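Local coordinates for ATP-dependent DNA ligase (Mycobacterium tuberculosis, PDB 6NHX), which seals breaks in double-stranded DNA at the expense of ATP and works with Ku in non-homologous end joining, at residues A[25-31]-A[164-170]; A[44-48]-A[63-68]. The protein carries 1 engineered substitution. One frame throughout, in Å; residues are numbered along the deposited sequence.

In the fold
Both contacts lie within the ATP-dependent DNA ligase domain. Contact 1 (25-31 with 164-170) joins two strands that are far apart in sequence, and the chain between them includes both segments of contact 2 (44-48 with 63-68). The two contacts belong to different sheets. Contact 1 pairs the outermost strand 26-31 of a mixed sheet with its neighbour 164-169 and supplies E29, G30, M31, I166 and K168 to the ATP pocket. Contact 2 lies at the outermost strand 45-50 of an antiparallel sheet, away from the annotated sites. Their centres are about 27 Å apart, and their nearest atoms are about 15 Å apart.

Contact 1 of 2, residues A[25-31]-A[164-170]. Engineered in segment 25-31: M31 (natural residue Lys). With ATP (adenosine-5'-triphosphate), chain B.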
ATOM      1  N   GLN A  25      18.089 -18.795   3.317  1.00 20.27           N
ATOM      2  CA  GLN A  25      17.964 -17.847   4.412  1.00 17.43           C
ATOM      3  C   GLN A  25      16.715 -16.980   4.364  1.00 17.99           C
ATOM      4  O   GLN A  25      16.360 -16.399   5.395  1.00 16.04           O
ATOM      5  CB  GLN A  25      19.202 -16.940   4.490  1.00 20.69           C
ATOM      6  CG  GLN A  25      20.415 -17.622   5.112  1.00 30.79           C
ATOM      7  CD  GLN A  25      21.339 -18.225   4.074  1.00 48.70           C
ATOM      8  OE1 GLN A  25      21.706 -19.397   4.161  1.00 57.72           O
ATOM      9  NE2 GLN A  25      21.719 -17.426   3.079  1.00 48.05           N
ATOM     10  N   TRP A  26      16.021 -16.892   3.221  1.00 14.33           N
ATOM     11  CA  TRP A  26      14.978 -15.897   3.038  1.00 12.11           C
ATOM     12  C   TRP A  26      13.704 -16.540   2.516  1.00 15.32           C
ATOM     13  O   TRP A  26      13.755 -17.377   1.612  1.00 16.24           O
ATOM     14  CB  TRP A  26      15.421 -14.818   2.035  1.00 13.18           C
ATOM     15  CG  TRP A  26      16.530 -13.979   2.512  1.00 13.08           C
ATOM     16  CD1 TRP A  26      17.850 -14.260   2.407  1.00 14.46           C
ATOM     17  CD2 TRP A  26      16.430 -12.729   3.197  1.00 12.82           C
ATOM     18  NE1 TRP A  26      18.589 -13.256   2.969  1.00 16.32           N
ATOM     19  CE2 TRP A  26      17.743 -12.290   3.449  1.00 14.43           C
ATOM     20  CE3 TRP A  26      15.362 -11.916   3.584  1.00 13.65           C
ATOM     21  CZ2 TRP A  26      18.017 -11.089   4.095  1.00 16.84           C
ATOM     22  CZ3 TRP A  26      15.628 -10.733   4.222  1.00 14.95           C
ATOM     23  CH2 TRP A  26      16.949 -10.319   4.471  1.00 16.68           C
ATOM     24  N   ALA A  27      12.573 -16.105   3.063  1.00 13.93           N
ATOM     25  CA  ALA A  27      11.253 -16.390   2.516  1.00 12.83           C
ATOM     26  C   ALA A  27      10.805 -15.178   1.714  1.00 13.39           C
ATOM     27  O   ALA A  27      11.213 -14.051   2.005  1.00 15.87           O
ATOM     28  CB  ALA A  27      10.261 -16.670   3.647  1.00 14.39           C
ATOM     29  N   PHE A  28       9.967 -15.411   0.703  1.00 13.71           N
ATOM     30  CA  PHE A  28       9.534 -14.350  -0.199  1.00 13.50           C
ATOM     31  C   PHE A  28       8.017 -14.304  -0.246  1.00 13.70           C
ATOM     32  O   PHE A  28       7.361 -15.329  -0.477  1.00 15.90           O
ATOM     33  CB  PHE A  28      10.110 -14.574  -1.592  1.00 11.82           C
ATOM     34  CG  PHE A  28      11.603 -14.625  -1.592  1.00 13.67           C
ATOM     35  CD1 PHE A  28      12.350 -13.478  -1.377  1.00 13.41           C
ATOM     36  CD2 PHE A  28      12.264 -15.830  -1.740  1.00 14.58           C
ATOM     37  CE1 PHE A  28      13.731 -13.537  -1.339  1.00 16.46           C
ATOM     38  CE2 PHE A  28      13.638 -15.895  -1.684  1.00 17.53           C
ATOM     39  CZ  PHE A  28      14.375 -14.740  -1.505  1.00 16.63           C
ATOM     40  N   GLU A  29       7.465 -13.121   0.004  1.00 11.72           N
ATOM     41  CA  GLU A  29       6.031 -12.897  -0.042  1.00 11.90           C
ATOM     42  C   GLU A  29       5.705 -11.876  -1.117  1.00 11.07           C
ATOM     43  O   GLU A  29       6.536 -11.010  -1.438  1.00 13.11           O
ATOM     44  CB  GLU A  29       5.548 -12.318   1.290  1.00 12.98           C
ATOM     45  CG  GLU A  29       5.602 -13.268   2.480  1.00 14.24           C
ATOM     46  CD  GLU A  29       4.996 -12.654   3.733  1.00 12.63           C
ATOM     47  OE1 GLU A  29       5.426 -13.033   4.834  1.00 14.49           O
ATOM     48  OE2 GLU A  29       4.102 -11.793   3.612  1.00 12.70           O
ATOM     49  N   GLY A  30       4.506 -11.943  -1.665  1.00 11.47           N
ATOM     50  CA  GLY A  30       4.016 -10.855  -2.482  1.00 13.07           C
ATOM     51  C   GLY A  30       3.832  -9.583  -1.675  1.00 11.55           C
ATOM     52  O   GLY A  30       3.499  -9.604  -0.487  1.00 12.58           O
ATOM     53  N   MET A  31       4.112  -8.448  -2.318  1.00 12.69           N
ATOM     54  CA  MET A  31       3.810  -7.142  -1.742  1.00 11.09           C
ATOM     55  C   MET A  31       2.377  -6.766  -2.111  1.00 13.20           C
ATOM     56  O   MET A  31       2.052  -6.655  -3.300  1.00 15.86           O
ATOM     57  CB  MET A  31       4.778  -6.091  -2.279  1.00 12.18           C
ATOM     58  CG  MET A  31       4.442  -4.691  -1.788  1.00 11.84           C
ATOM     59  SD  MET A  31       5.424  -3.422  -2.608  1.00 16.24           S
ATOM     60  CE  MET A  31       7.044  -3.768  -1.919  1.00 14.32           C
ATOM     61  N   GLY A 164       5.171  -6.143  -6.035  1.00 12.50           N
ATOM     62  CA  GLY A 164       6.555  -6.414  -5.697  1.00 12.53           C
ATOM     63  C   GLY A 164       6.651  -7.615  -4.780  1.00 10.46           C
ATOM     64  O   GLY A 164       5.768  -8.482  -4.771  1.00 11.54           O
ATOM     65  N   VAL A 165       7.725  -7.640  -4.007  1.00 11.34           N
ATOM     66  CA  VAL A 165       8.049  -8.733  -3.096  1.00 10.14           C
ATOM     67  C   VAL A 165       8.537  -8.152  -1.784  1.00 10.52           C
ATOM     68  O   VAL A 165       9.235  -7.137  -1.773  1.00 12.30           O
ATOM     69  CB  VAL A 165       9.106  -9.678  -3.717  1.00 12.31           C
ATOM     70  CG1 VAL A 165       9.701 -10.633  -2.712  1.00 15.39           C
ATOM     71  CG2 VAL A 165       8.540 -10.429  -4.910  1.00 16.10           C
ATOM     72  N   ILE A 166       8.184  -8.797  -0.679  1.00 11.76           N
ATOM     73  CA  ILE A 166       8.828  -8.595   0.616  1.00 12.02           C
ATOM     74  C   ILE A 166       9.600  -9.863   0.920  1.00 11.70           C
ATOM     75  O   ILE A 166       9.001 -10.941   1.050  1.00 12.26           O
ATOM     76  CB  ILE A 166       7.838  -8.310   1.761  1.00 14.19           C
ATOM     77  CG1 ILE A 166       6.691  -7.399   1.305  1.00 15.12           C
ATOM     78  CG2 ILE A 166       8.610  -7.779   2.992  1.00 12.95           C
ATOM     79  CD1 ILE A 166       7.099  -5.963   1.178  1.00 15.73           C
ATOM     80  N   ALA A 167      10.911  -9.745   1.076  1.00 12.00           N
ATOM     81  CA  ALA A 167      11.712 -10.854   1.565  1.00 12.38           C
ATOM     82  C   ALA A 167      11.834 -10.746   3.074  1.00 10.70           C
ATOM     83  O   ALA A 167      12.076  -9.664   3.615  1.00 12.71           O
ATOM     84  CB  ALA A 167      13.113 -10.800   0.950  1.00 12.20           C
ATOM     85  N   LYS A 168      11.666 -11.874   3.767  1.00 11.77           N
ATOM     86  CA  LYS A 168      11.758 -11.898   5.217  1.00 11.05           C
ATOM     87  C   LYS A 168      12.702 -13.014   5.633  1.00 11.94           C
ATOM     88  O   LYS A 168      12.576 -14.150   5.162  1.00 12.96           O
ATOM     89  CB  LYS A 168      10.366 -12.074   5.837  1.00 11.44           C
ATOM     90  CG  LYS A 168       9.430 -10.943   5.441  1.00 11.29           C
ATOM     91  CD  LYS A 168       7.992 -11.190   5.909  1.00 11.61           C
ATOM     92  CE  LYS A 168       7.067 -10.053   5.497  1.00 11.83           C
ATOM     93  NZ  LYS A 168       5.652 -10.366   5.881  1.00 11.65           N
ATOM     94  N   ARG A 169      13.668 -12.687   6.484  1.00 12.52           N
ATOM     95  CA  ARG A 169      14.635 -13.694   6.898  1.00 13.42           C
ATOM     96  C   ARG A 169      13.941 -14.817   7.656  1.00 15.23           C
ATOM     97  O   ARG A 169      13.127 -14.577   8.558  1.00 16.45           O
ATOM     98  CB  ARG A 169      15.687 -13.050   7.797  1.00 16.38           C
ATOM     99  CG  ARG A 169      16.837 -12.417   7.053  1.00 19.54           C
ATOM    100  CD  ARG A 169      18.035 -12.149   7.968  1.00 23.73           C
ATOM    101  NE  ARG A 169      18.653 -13.401   8.387  1.00 29.36           N
ATOM    102  CZ  ARG A 169      19.686 -13.974   7.777  1.00 39.74           C
ATOM    103  NH1 ARG A 169      20.243 -13.397   6.717  1.00 36.84           N
ATOM    104  NH2 ARG A 169      20.165 -15.126   8.231  1.00 41.97           N
ATOM    105  N   ARG A 170      14.262 -16.059   7.290  1.00 13.67           N
ATOM    106  CA  ARG A 170      13.595 -17.198   7.913  1.00 14.45           C
ATOM    107  C   ARG A 170      13.860 -17.269   9.415  1.00 17.14           C
ATOM    108  O   ARG A 170      13.010 -17.762  10.165  1.00 16.16           O
ATOM    109  CB  ARG A 170      14.025 -18.485   7.213  1.00 15.00           C
ATOM    110  CG  ARG A 170      13.478 -18.582   5.792  1.00 16.42           C
ATOM    111  CD  ARG A 170      13.969 -19.812   5.059  1.00 18.10           C
ATOM    112  NE  ARG A 170      13.285 -19.982   3.778  1.00 21.35           N
ATOM    113  CZ  ARG A 170      12.053 -20.465   3.637  1.00 30.21           C
ATOM    114  NH1 ARG A 170      11.357 -20.837   4.700  1.00 26.83           N
ATOM    115  NH2 ARG A 170      11.514 -20.572   2.430  1.00 36.29           N
TER
HETATM  116  PG  ATP B1000       6.289   2.142   4.535  1.00 17.91           P
HETATM  117  O1G ATP B1000       7.295   1.018   4.397  1.00 17.33           O
HETATM  118  O2G ATP B1000       6.699   3.265   5.469  1.00 20.04           O
HETATM  119  O3G ATP B1000       4.886   1.632   4.809  1.00 18.64           O
HETATM  120  PB  ATP B1000       5.159   2.795   1.914  1.00 22.60           P
HETATM  121  O1B ATP B1000       5.576   3.724   0.802  1.00 31.05           O
HETATM  122  O2B ATP B1000       3.758   2.840   2.483  1.00 33.43           O
HETATM  123  O3B ATP B1000       6.251   2.894   3.096  1.00 22.96           O
HETATM  124  PA  ATP B1000       6.019   0.673   0.135  1.00 19.07           P
HETATM  125  O1A ATP B1000       7.393   1.234  -0.067  1.00 22.17           O
HETATM  126  O2A ATP B1000       4.911   0.745  -0.883  1.00 23.61           O
HETATM  127  O3A ATP B1000       5.452   1.283   1.498  1.00 24.28           O
HETATM  128  O5' ATP B1000       6.154  -0.823   0.741  1.00 22.18           O
HETATM  129  C5' ATP B1000       5.025  -1.691   0.781  1.00 17.49           C
HETATM  130  C4' ATP B1000       4.159  -1.421   2.015  1.00 14.02           C
HETATM  131  O4' ATP B1000       3.193  -2.469   2.088  1.00 17.12           O
HETATM  132  C3' ATP B1000       4.927  -1.449   3.320  1.00 15.36           C
HETATM  133  O3' ATP B1000       4.208  -0.691   4.288  1.00 17.30           O
HETATM  134  C2' ATP B1000       4.824  -2.904   3.683  1.00 14.78           C
HETATM  135  O2' ATP B1000       5.025  -3.138   5.084  1.00 15.59           O
HETATM  136  C1' ATP B1000       3.403  -3.257   3.257  1.00 17.37           C
HETATM  137  N9  ATP B1000       3.287  -4.658   2.804  1.00 14.25           N
HETATM  138  C8  ATP B1000       2.652  -5.089   1.685  1.00 14.33           C
HETATM  139  N7  ATP B1000       2.704  -6.446   1.588  1.00 12.43           N
HETATM  140  C5  ATP B1000       3.367  -6.877   2.678  1.00 11.63           C
HETATM  141  C6  ATP B1000       3.788  -8.178   3.180  1.00 11.01           C
HETATM  142  N6  ATP B1000       3.524  -9.290   2.483  1.00 12.23           N
HETATM  143  N1  ATP B1000       4.462  -8.213   4.338  1.00 11.03           N
HETATM  144  C2  ATP B1000       4.752  -7.113   5.044  1.00 11.57           C
HETATM  145  N3  ATP B1000       4.411  -5.880   4.636  1.00 12.55           N
HETATM  146  C4  ATP B1000       3.748  -5.715   3.470  1.00 12.76           C
HETATM  147  O   HOH W   1      12.328 -18.970  -0.106  1.00 28.66           O
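G164 O accepts a backbone hydrogen bond from M31 N. M31 is an engineered residue; the natural one is lysine. V165 places CG1 3.4 Å from E29 O, and its side chain also touches F154 of helix 150-160. I166 and E29 exchange two backbone bonds. The I166 CG1 atom lies 3.5 Å from C6 of the ATP adenine, and its CD1 meets M31 CE. A167 turns to the other side of the sheet, where its CB packs 3.6 Å from F28 CE1. K168 is paired with A27 by two near-straight backbone bonds. Its side chain is extended beyond CG (chi2 173°), which carries NZ to ATP N1. There NZ donates to N1 at 2.9 Å and forms a salt bridge with E29 OE1, also at 2.9 Å. Y124 OH is hydrogen-bonded to that same oxygen. E29 OE2 accepts from ATP N6 at 2.8 Å, and G30 O takes a second bond from N6 at 3.0 Å. R169 lays CG over one face of the W26 six-membered ring, a CH-pi contact of 3.3 Å to the centroid; its guanidinium pairs with D171. R170 N bonds Q25 O. This antiparallel strand pair forms the adenine-recognition side of a DNA ligase nucleotidyltransferase pocket.

Contact 2 of 2, residues A[44-48]-A[63-68]; sequences GAVRL and LRALAE
V46 meets the 63-68 segment with its whole side chain. Its CB points toward that segment and lies 3.9 Å from L63 O. From CB the two methyls part. CG1 is anti to the backbone N (chi1 161°) and stays beside L63 O at 3.8 Å. CG2 is anti to the carbonyl carbon and reaches A67. It comes 3.5 Å from A67 CB, tighter than a usual carbon contact. CG2 also lies 3.6 Å from A67 N. The same methyl lies 3.8 Å from L66 CB. V39 of strand 35-42 also touches V46.

Strand 45-50 is the outermost strand of an antiparallel sheet in the ligase domain, next to strand 35-42. The 63-68 segment belongs to the connection from strand 45-50 to strand 74-82. It packs against strand 45-50 through side chains and backbone atoms, with no direct hydrogen bond between the two segments. A67 also touches A41, and L63 and L66 touch F106 of strand 105-114.

Further along the strand, L48 CD1 meets L63 CD1 at 4.3 Å. At the other end, G44 CA makes a CA-H...O contact of 3.6 Å with A67 O, and the angle at the hydrogen is 160°. The positive phi of G44 (73°) is a conformation most easily adopted by glycine. A water accepts from V46 N and donates to R64 O, bridging the two backbones.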
ATOM      1  N   GLY A  44     -14.632 -14.702  19.273  1.00 46.01           N
ATOM      2  CA  GLY A  44     -15.330 -14.382  18.048  1.00 50.99           C
ATOM      3  C   GLY A  44     -15.352 -12.916  17.680  1.00 59.40           C
ATOM      4  O   GLY A  44     -15.862 -12.574  16.607  1.00 66.10           O
ATOM      5  N   ALA A  45     -14.820 -12.040  18.527  1.00 51.86           N
ATOM      6  CA  ALA A  45     -14.821 -10.608  18.278  1.00 41.18           C
ATOM      7  C   ALA A  45     -13.459 -10.166  17.764  1.00 34.00           C
ATOM      8  O   ALA A  45     -12.421 -10.730  18.120  1.00 31.02           O
ATOM      9  CB  ALA A  45     -15.167  -9.829  19.547  1.00 37.86           C
ATOM     10  N   VAL A  46     -13.473  -9.139  16.926  1.00 26.89           N
ATOM     11  CA  VAL A  46     -12.268  -8.640  16.280  1.00 29.70           C
ATOM     12  C   VAL A  46     -12.024  -7.204  16.724  1.00 27.20           C
ATOM     13  O   VAL A  46     -12.968  -6.419  16.856  1.00 31.01           O
ATOM     14  CB  VAL A  46     -12.386  -8.737  14.744  1.00 42.39           C
ATOM     15  CG1 VAL A  46     -11.391  -7.839  14.069  1.00 36.78           C
ATOM     16  CG2 VAL A  46     -12.171 -10.160  14.289  1.00 46.09           C
ATOM     17  N   ARG A  47     -10.754  -6.869  16.961  1.00 24.03           N
ATOM     18  CA  ARG A  47     -10.314  -5.499  17.191  1.00 25.29           C
ATOM     19  C   ARG A  47      -9.128  -5.209  16.284  1.00 23.06           C
ATOM     20  O   ARG A  47      -8.324  -6.099  15.986  1.00 20.00           O
ATOM     21  CB  ARG A  47      -9.915  -5.272  18.644  1.00 24.65           C
ATOM     22  CG  ARG A  47     -11.065  -5.531  19.599  1.00 30.16           C
ATOM     23  CD  ARG A  47     -10.632  -5.468  21.041  1.00 38.73           C
ATOM     24  NE  ARG A  47     -10.098  -4.161  21.410  1.00 33.73           N
ATOM     25  CZ  ARG A  47      -8.875  -3.970  21.884  1.00 31.38           C
ATOM     26  NH1 ARG A  47      -8.054  -4.999  22.033  1.00 32.26           N
ATOM     27  NH2 ARG A  47      -8.470  -2.753  22.214  1.00 39.12           N
ATOM     28  N   LEU A  48      -9.024  -3.952  15.839  1.00 21.78           N
ATOM     29  CA  LEU A  48      -8.094  -3.579  14.780  1.00 19.85           C
ATOM     30  C   LEU A  48      -7.221  -2.405  15.196  1.00 23.62           C
ATOM     31  O   LEU A  48      -7.697  -1.450  15.818  1.00 25.42           O
ATOM     32  CB  LEU A  48      -8.855  -3.206  13.510  1.00 25.67           C
ATOM     33  CG  LEU A  48      -9.856  -4.236  12.985  1.00 22.43           C
ATOM     34  CD1 LEU A  48     -10.643  -3.650  11.826  1.00 23.37           C
ATOM     35  CD2 LEU A  48      -9.156  -5.514  12.552  1.00 25.06           C
ATOM     36  N   LEU A  63     -14.714  -6.555   8.310  1.00 36.52           N
ATOM     37  CA  LEU A  63     -13.819  -7.485   8.979  1.00 33.41           C
ATOM     38  C   LEU A  63     -14.352  -7.965  10.320  1.00 36.45           C
ATOM     39  O   LEU A  63     -13.613  -8.615  11.067  1.00 32.26           O
ATOM     40  CB  LEU A  63     -12.438  -6.849   9.158  1.00 29.94           C
ATOM     41  CG  LEU A  63     -11.766  -6.362   7.870  1.00 30.60           C
ATOM     42  CD1 LEU A  63     -10.354  -5.902   8.169  1.00 26.61           C
ATOM     43  CD2 LEU A  63     -11.769  -7.455   6.814  1.00 26.21           C
ATOM     44  N   ARG A  64     -15.613  -7.660  10.642  1.00 42.30           N
ATOM     45  CA  ARG A  64     -16.195  -8.147  11.888  1.00 39.11           C
ATOM     46  C   ARG A  64     -16.323  -9.660  11.879  1.00 35.85           C
ATOM     47  O   ARG A  64     -16.150 -10.312  12.916  1.00 35.84           O
ATOM     48  CB  ARG A  64     -17.578  -7.541  12.100  1.00 43.13           C
ATOM     49  CG  ARG A  64     -17.577  -6.077  12.416  1.00 49.56           C
ATOM     50  CD  ARG A  64     -18.983  -5.622  12.717  1.00 50.44           C
ATOM     51  NE  ARG A  64     -19.033  -4.185  12.930  1.00 49.94           N
ATOM     52  CZ  ARG A  64     -20.067  -3.426  12.601  1.00 49.32           C
ATOM     53  NH1 ARG A  64     -21.136  -3.973  12.038  1.00 48.75           N
ATOM     54  NH2 ARG A  64     -20.026  -2.121  12.825  1.00 52.49           N
ATOM     55  N   ALA A  65     -16.648 -10.232  10.722  1.00 33.63           N
ATOM     56  CA  ALA A  65     -16.837 -11.670  10.595  1.00 38.95           C
ATOM     57  C   ALA A  65     -15.525 -12.438  10.547  1.00 39.02           C
ATOM     58  O   ALA A  65     -15.558 -13.672  10.477  1.00 43.00           O
ATOM     59  CB  ALA A  65     -17.661 -11.980   9.342  1.00 39.53           C
ATOM     60  N   LEU A  66     -14.385 -11.739  10.576  1.00 35.33           N
ATOM     61  CA  LEU A  66     -13.086 -12.393  10.470  1.00 33.63           C
ATOM     62  C   LEU A  66     -12.929 -13.506  11.494  1.00 39.79           C
ATOM     63  O   LEU A  66     -12.492 -14.612  11.162  1.00 49.74           O
ATOM     64  CB  LEU A  66     -11.977 -11.353  10.648  1.00 34.42           C
ATOM     65  CG  LEU A  66     -10.968 -11.111   9.528  1.00 42.17           C
ATOM     66  CD1 LEU A  66      -9.876 -10.172  10.022  1.00 34.10           C
ATOM     67  CD2 LEU A  66     -10.371 -12.419   9.050  1.00 48.94           C
ATOM     68  N   ALA A  67     -13.282 -13.232  12.747  1.00 34.70           N
ATOM     69  CA  ALA A  67     -13.082 -14.189  13.826  1.00 48.79           C
ATOM     70  C   ALA A  67     -14.293 -15.066  14.098  1.00 44.57           C
ATOM     71  O   ALA A  67     -14.230 -15.902  15.002  1.00 39.94           O
ATOM     72  CB  ALA A  67     -12.697 -13.474  15.122  1.00 57.11           C
ATOM     73  N   GLU A  68     -15.395 -14.896  13.362  1.00 43.05           N
ATOM     74  CA  GLU A  68     -16.549 -15.760  13.589  1.00 46.59           C
ATOM     75  C   GLU A  68     -16.200 -17.223  13.338  1.00 51.69           C
ATOM     76  O   GLU A  68     -16.816 -18.121  13.925  1.00 58.55           O
ATOM     77  CB  GLU A  68     -17.727 -15.314  12.721  1.00 53.32           C
ATOM     78  CG  GLU A  68     -17.809 -16.019  11.381  1.00 58.47           C
ATOM     79  CD  GLU A  68     -19.196 -15.980  10.771  1.00 65.07           C
ATOM     80  OE1 GLU A  68     -19.605 -16.993  10.161  1.00 68.30           O
ATOM     81  OE2 GLU A  68     -19.873 -14.937  10.895  1.00 64.27           O
TER
HETATM   82  O   HOH W   2     -16.220  -8.808  15.611  1.00 40.26           O